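PDB 2G8S: Glucose/sorbosone dehydrogenases from Escherichia coli K12, which is a six-bladed beta-propeller protein of the glucose/sorbosone dehydrogenase family and carries a bound calcium ion. Local coordinates for residues Y102-L105 / S106-L109; D282-P285 / Q286-Q289. One frame throughout, in Å; residues are numbered along the deposited sequence.

Interaction 1: residues Y102-L105 / S106-L109; sequences YGRL and SDDL
L105 ends a strand, and S106 turns the chain away from it, a worked example of how a strand end and the turn that follows are fastened by neighbouring side chains. S106 opens a type I beta turn running to L109. Its OG, held between the backbone N and the carbonyl carbon (chi1 67°), donates to D108 OD1 at 2.8 Å, meeting that oxygen nearly along the C-O axis. The same OG accepts the backbone N of K111, so one hydroxyl joins the first and third turn positions to the chain beyond. D107 follows. In one of its two deposited conformers D107 OD1 lies obliquely beside R104 NH2 at 3.9 Å, a long and doubtful ion pair whose guanidinium and carboxylate planes stand 73° apart. The extended R104 chain carries the guanidinium alongside the start of the turn, where a water bridges the two residues: it accepts from D107 N at 3.0 Å and, more weakly, from R104 NH1, lying in plane at the guanidinium edge. D108 OD1 is also hydrogen-bonded to S110 OG. At L109, which takes a positive phi, the backbone N closes the turn on S106 O at 3.0 Å, while CD2 touches L105 CD2 at 3.6 Å, so an apolar contact joins the buried strand end to the turn. R81, just ahead of strand 82-90, donates to the carbonyls of both L105 and S106. The turn leads from strand 96-105 into strand 112-113 of the same blade, and L105 packs on L26 and L54 in loops adjoining the sheet of strands 20-25 to 49-50.

Interaction 2: residues D282-P285 / Q286-Q289; sequences DKFP and QWQQ. With EDO (1,2-ethanediol), chain P.
The rings of F284 and W287 meet obliquely, centroids 5.9 Å apart and planes at 65°. One face of the F284 ring carries K283 CG, 3.5 Å above the plane and offset toward the rim. In one of two deposited conformers, and so only tentatively, Q286 OE1 lies at the ring's edge near its plane; in that conformer a bend at chi2 folds the Q286 chain back toward P285. The backbone carrying these side chains forms a short 3-10 turn, which illustrates how i to i+3 bonds can compact a connection between strands. W287 N donates to F284 O at 2.9 Å and Q288 N to P285 O at 3.1 Å. The turn is also bridged by side chains: Q288 NE2 reaches D282 OD1 at 3.0 Å, with the oxygen close to the amide plane but approached from 47° above the carboxylate plane. Q288 is bent at chi2 (-81°), which swings its amide back to D282. Beyond the turn, Q289 NE2 gives a nearly straight bond to O1 of 1,2-ethanediol, 2.9 Å long. The whole connection joins strand 273-279 to strand 290-295: W287 meets Y279 and F292 edge-to-face, while F284 packs on S351 and P352 of strand 345-352 in the adjacent blade.

Both contacts are short local turns, arranged in series along the chain and neither nested nor crossing; their centres lie about 33 Å apart. Coming from the N terminus, interaction 1 shapes the connection between the third strand of its blade, 96-105, and the outer strands 112-113 and 115-120. The chain then builds further blades and passes E223 and Y233 of the calcium site before interaction 2 closes the bend between the first two strands of a later blade, 273-279 and 290-295. Interaction 2 also abuts strand 345-352, which pairs with 8-17 in the blade uniting both chain ends, the usual ring closure of a propeller.

Interaction 1: residues Y102-L105 / S106-L109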
loop_
_atom_site.group_PDB
_atom_site.type_symbol
_atom_site.label_atom_id
_atom_site.label_comp_id
_atom_site.label_asym_id
_atom_site.label_seq_id
_atom_site.Cartn_x
_atom_site.Cartn_y
_atom_site.Cartn_z
ATOM N N TYR A 102 15.721 2.319 -4.612
ATOM C CA TYR A 102 15.499 3.547 -5.356
ATOM C C TYR A 102 16.516 3.728 -6.465
ATOM O O TYR A 102 17.606 3.159 -6.419
ATOM C CB TYR A 102 15.514 4.773 -4.440
ATOM C CG TYR A 102 16.846 5.092 -3.788
ATOM C CD1 TYR A 102 17.851 5.784 -4.475
ATOM C CD2 TYR A 102 17.088 4.735 -2.469
ATOM C CE1 TYR A 102 19.074 6.095 -3.846
ATOM C CE2 TYR A 102 18.307 5.039 -1.835
ATOM C CZ TYR A 102 19.292 5.716 -2.535
ATOM O OH TYR A 102 20.491 6.014 -1.925
ATOM N N GLY A 103 16.128 4.512 -7.463
ATOM C CA GLY A 103 17.031 4.930 -8.528
ATOM C C GLY A 103 16.628 6.308 -8.986
ATOM O O GLY A 103 15.734 6.918 -8.400
ATOM N N ARG A 104 17.280 6.795 -10.035
ATOM C CA ARG A 104 17.001 8.134 -10.534
ATOM C C ARG A 104 16.237 8.050 -11.840
ATOM O O ARG A 104 16.652 7.358 -12.766
ATOM C CB ARG A 104 18.306 8.922 -10.727
ATOM C CG ARG A 104 18.082 10.401 -11.023
ATOM C CD ARG A 104 19.380 11.128 -11.354
ATOM N NE ARG A 104 19.163 12.563 -11.600
ATOM C CZ ARG A 104 18.861 13.088 -12.786
ATOM N NH1 ARG A 104 18.721 12.308 -13.855
ATOM N NH2 ARG A 104 18.684 14.405 -12.909
ATOM N N LEU A 105 15.109 8.752 -11.921
ATOM C CA LEU A 105 14.335 8.788 -13.157
ATOM C C LEU A 105 14.977 9.764 -14.144
ATOM O O LEU A 105 15.177 10.944 -13.825
ATOM C CB LEU A 105 12.890 9.201 -12.853
ATOM C CG LEU A 105 11.874 9.169 -14.005
ATOM C CD1 LEU A 105 11.654 7.768 -14.562
ATOM C CD2 LEU A 105 10.559 9.802 -13.575
ATOM N N SER A 106 15.312 9.268 -15.333
ATOM C CA SER A 106 15.937 10.122 -16.346
ATOM C C SER A 106 15.027 11.284 -16.741
ATOM O O SER A 106 13.798 11.191 -16.653
ATOM C CB SER A 106 16.334 9.318 -17.584
ATOM O OG SER A 106 15.206 8.840 -18.280
ATOM N N ASP A 107 15.646 12.377 -17.174
ATOM C CA ASP A 107 14.928 13.566 -17.640
ATOM C C ASP A 107 13.924 13.225 -18.734
ATOM O O ASP A 107 12.831 13.796 -18.801
ATOM C CB ASP A 107 15.920 14.600 -18.185
ATOM C CG ASP A 107 16.754 15.258 -17.095
ATOM O OD1 ASP A 107 16.309 15.318 -15.929
ATOM O OD2 ASP A 107 17.860 15.738 -17.415
ATOM N N ASP A 108 14.306 12.290 -19.607
ATOM C CA ASP A 108 13.457 11.923 -20.745
ATOM C C ASP A 108 12.450 10.804 -20.454
ATOM O O ASP A 108 11.720 10.363 -21.343
ATOM C CB ASP A 108 14.302 11.630 -22.005
ATOM C CG ASP A 108 15.036 10.294 -21.949
ATOM O OD1 ASP A 108 14.867 9.517 -20.984
ATOM O OD2 ASP A 108 15.789 10.001 -22.907
ATOM N N LEU A 109 12.429 10.354 -19.199
ATOM C CA LEU A 109 11.445 9.381 -18.703
ATOM C C LEU A 109 11.574 7.970 -19.294
ATOM O O LEU A 109 10.669 7.146 -19.139
ATOM C CB LEU A 109 10.006 9.914 -18.882
ATOM C CG LEU A 109 9.694 11.289 -18.279
ATOM C CD1 LEU A 109 8.256 11.720 -18.594
ATOM C CD2 LEU A 109 9.951 11.333 -16.769
HETATM O O HOH W 1 18.606 12.357 -17.156
#

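Interaction 2: residues D282-P285 / Q286-Q289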
loop_
_atom_site.group_PDB
_atom_site.type_symbol
_atom_site.label_atom_id
_atom_site.label_comp_id
_atom_site.label_asym_id
_atom_site.label_seq_id
_atom_site.Cartn_x
_atom_site.Cartn_y
_atom_site.Cartn_z
ATOM N N ASP A 282 -10.456 21.644 -2.685
ATOM C CA ASP A 282 -11.668 22.412 -2.973
ATOM C C ASP A 282 -12.167 22.215 -4.408
ATOM O O ASP A 282 -13.207 22.770 -4.784
ATOM C CB ASP A 282 -11.449 23.905 -2.690
ATOM C CG ASP A 282 -11.463 24.235 -1.207
ATOM O OD1 ASP A 282 -12.004 23.435 -0.413
ATOM O OD2 ASP A 282 -10.918 25.305 -0.852
ATOM N N LYS A 283 -11.472 21.407 -5.208
ATOM C CA LYS A 283 -11.977 21.130 -6.561
ATOM C C LYS A 283 -13.394 20.557 -6.520
ATOM O O LYS A 283 -14.287 21.041 -7.220
ATOM C CB LYS A 283 -11.032 20.211 -7.361
ATOM C CG LYS A 283 -11.613 19.689 -8.703
ATOM C CD LYS A 283 -11.939 20.795 -9.742
ATOM C CE LYS A 283 -12.718 20.212 -10.924
ATOM N NZ LYS A 283 -13.280 21.224 -11.879
ATOM N N PHE A 284 -13.598 19.549 -5.669
ATOM C CA PHE A 284 -14.904 18.956 -5.458
ATOM C C PHE A 284 -15.203 19.028 -3.974
ATOM O O PHE A 284 -14.910 18.087 -3.234
ATOM C CB PHE A 284 -14.935 17.518 -5.963
ATOM C CG PHE A 284 -14.759 17.407 -7.445
ATOM C CD1 PHE A 284 -15.725 17.930 -8.304
ATOM C CD2 PHE A 284 -13.623 16.802 -7.992
ATOM C CE1 PHE A 284 -15.567 17.853 -9.685
ATOM C CE2 PHE A 284 -13.465 16.713 -9.373
ATOM C CZ PHE A 284 -14.441 17.248 -10.220
ATOM N N PRO A 285 -15.758 20.170 -3.529
ATOM C CA PRO A 285 -15.967 20.367 -2.094
ATOM C C PRO A 285 -16.818 19.287 -1.433
ATOM O O PRO A 285 -16.651 19.035 -0.237
ATOM C CB PRO A 285 -16.663 21.734 -2.022
ATOM C CG PRO A 285 -16.212 22.445 -3.248
ATOM C CD PRO A 285 -16.177 21.356 -4.305
ATOM N N GLN A 286 -17.711 18.632 -2.175
ATOM C CA GLN A 286 -18.519 17.559 -1.587
ATOM C C GLN A 286 -17.672 16.364 -1.128
ATOM O O GLN A 286 -18.138 15.520 -0.364
ATOM C CB GLN A 286 -19.626 17.090 -2.535
ATOM C CG GLN A 286 -19.144 16.510 -3.858
ATOM C CD GLN A 286 -19.077 17.553 -4.974
ATOM O OE1 GLN A 286 -18.329 18.546 -4.899
ATOM N NE2 GLN A 286 -19.864 17.324 -6.025
ATOM N N TRP A 287 -16.431 16.289 -1.621
ATOM C CA TRP A 287 -15.517 15.193 -1.289
ATOM C C TRP A 287 -14.508 15.596 -0.208
ATOM O O TRP A 287 -13.706 14.775 0.237
ATOM C CB TRP A 287 -14.780 14.740 -2.551
ATOM C CG TRP A 287 -15.501 13.709 -3.370
ATOM C CD1 TRP A 287 -16.736 13.169 -3.132
ATOM C CD2 TRP A 287 -15.027 13.111 -4.587
ATOM N NE1 TRP A 287 -17.044 12.247 -4.111
ATOM C CE2 TRP A 287 -16.013 12.191 -5.013
ATOM C CE3 TRP A 287 -13.858 13.251 -5.346
ATOM C CZ2 TRP A 287 -15.866 11.418 -6.178
ATOM C CZ3 TRP A 287 -13.712 12.484 -6.503
ATOM C CH2 TRP A 287 -14.705 11.575 -6.896
ATOM N N GLN A 288 -14.546 16.851 0.230
ATOM C CA GLN A 288 -13.694 17.275 1.337
ATOM C C GLN A 288 -13.926 16.405 2.576
ATOM O O GLN A 288 -15.053 15.998 2.858
ATOM C CB GLN A 288 -13.958 18.739 1.687
ATOM C CG GLN A 288 -13.147 19.708 0.823
ATOM C CD GLN A 288 -11.710 19.868 1.309
ATOM O OE1 GLN A 288 -11.191 19.021 2.041
ATOM N NE2 GLN A 288 -11.059 20.958 0.900
ATOM N N GLN A 289 -12.846 16.115 3.299
ATOM C CA GLN A 289 -12.911 15.332 4.546
ATOM C C GLN A 289 -13.369 13.900 4.310
ATOM O O GLN A 289 -14.051 13.302 5.150
ATOM C CB GLN A 289 -13.766 16.036 5.619
ATOM C CG GLN A 289 -13.257 17.437 5.911
ATOM C CD GLN A 289 -13.925 18.103 7.107
ATOM O OE1 GLN A 289 -14.883 17.582 7.694
ATOM N NE2 GLN A 289 -13.413 19.273 7.470
HETATM C C1 EDO P . -10.272 20.761 7.146
HETATM O O1 EDO P . -11.191 20.512 6.072
HETATM C C2 EDO P . -11.021 21.401 8.310
HETATM O O2 EDO P . -11.592 22.634 7.872
#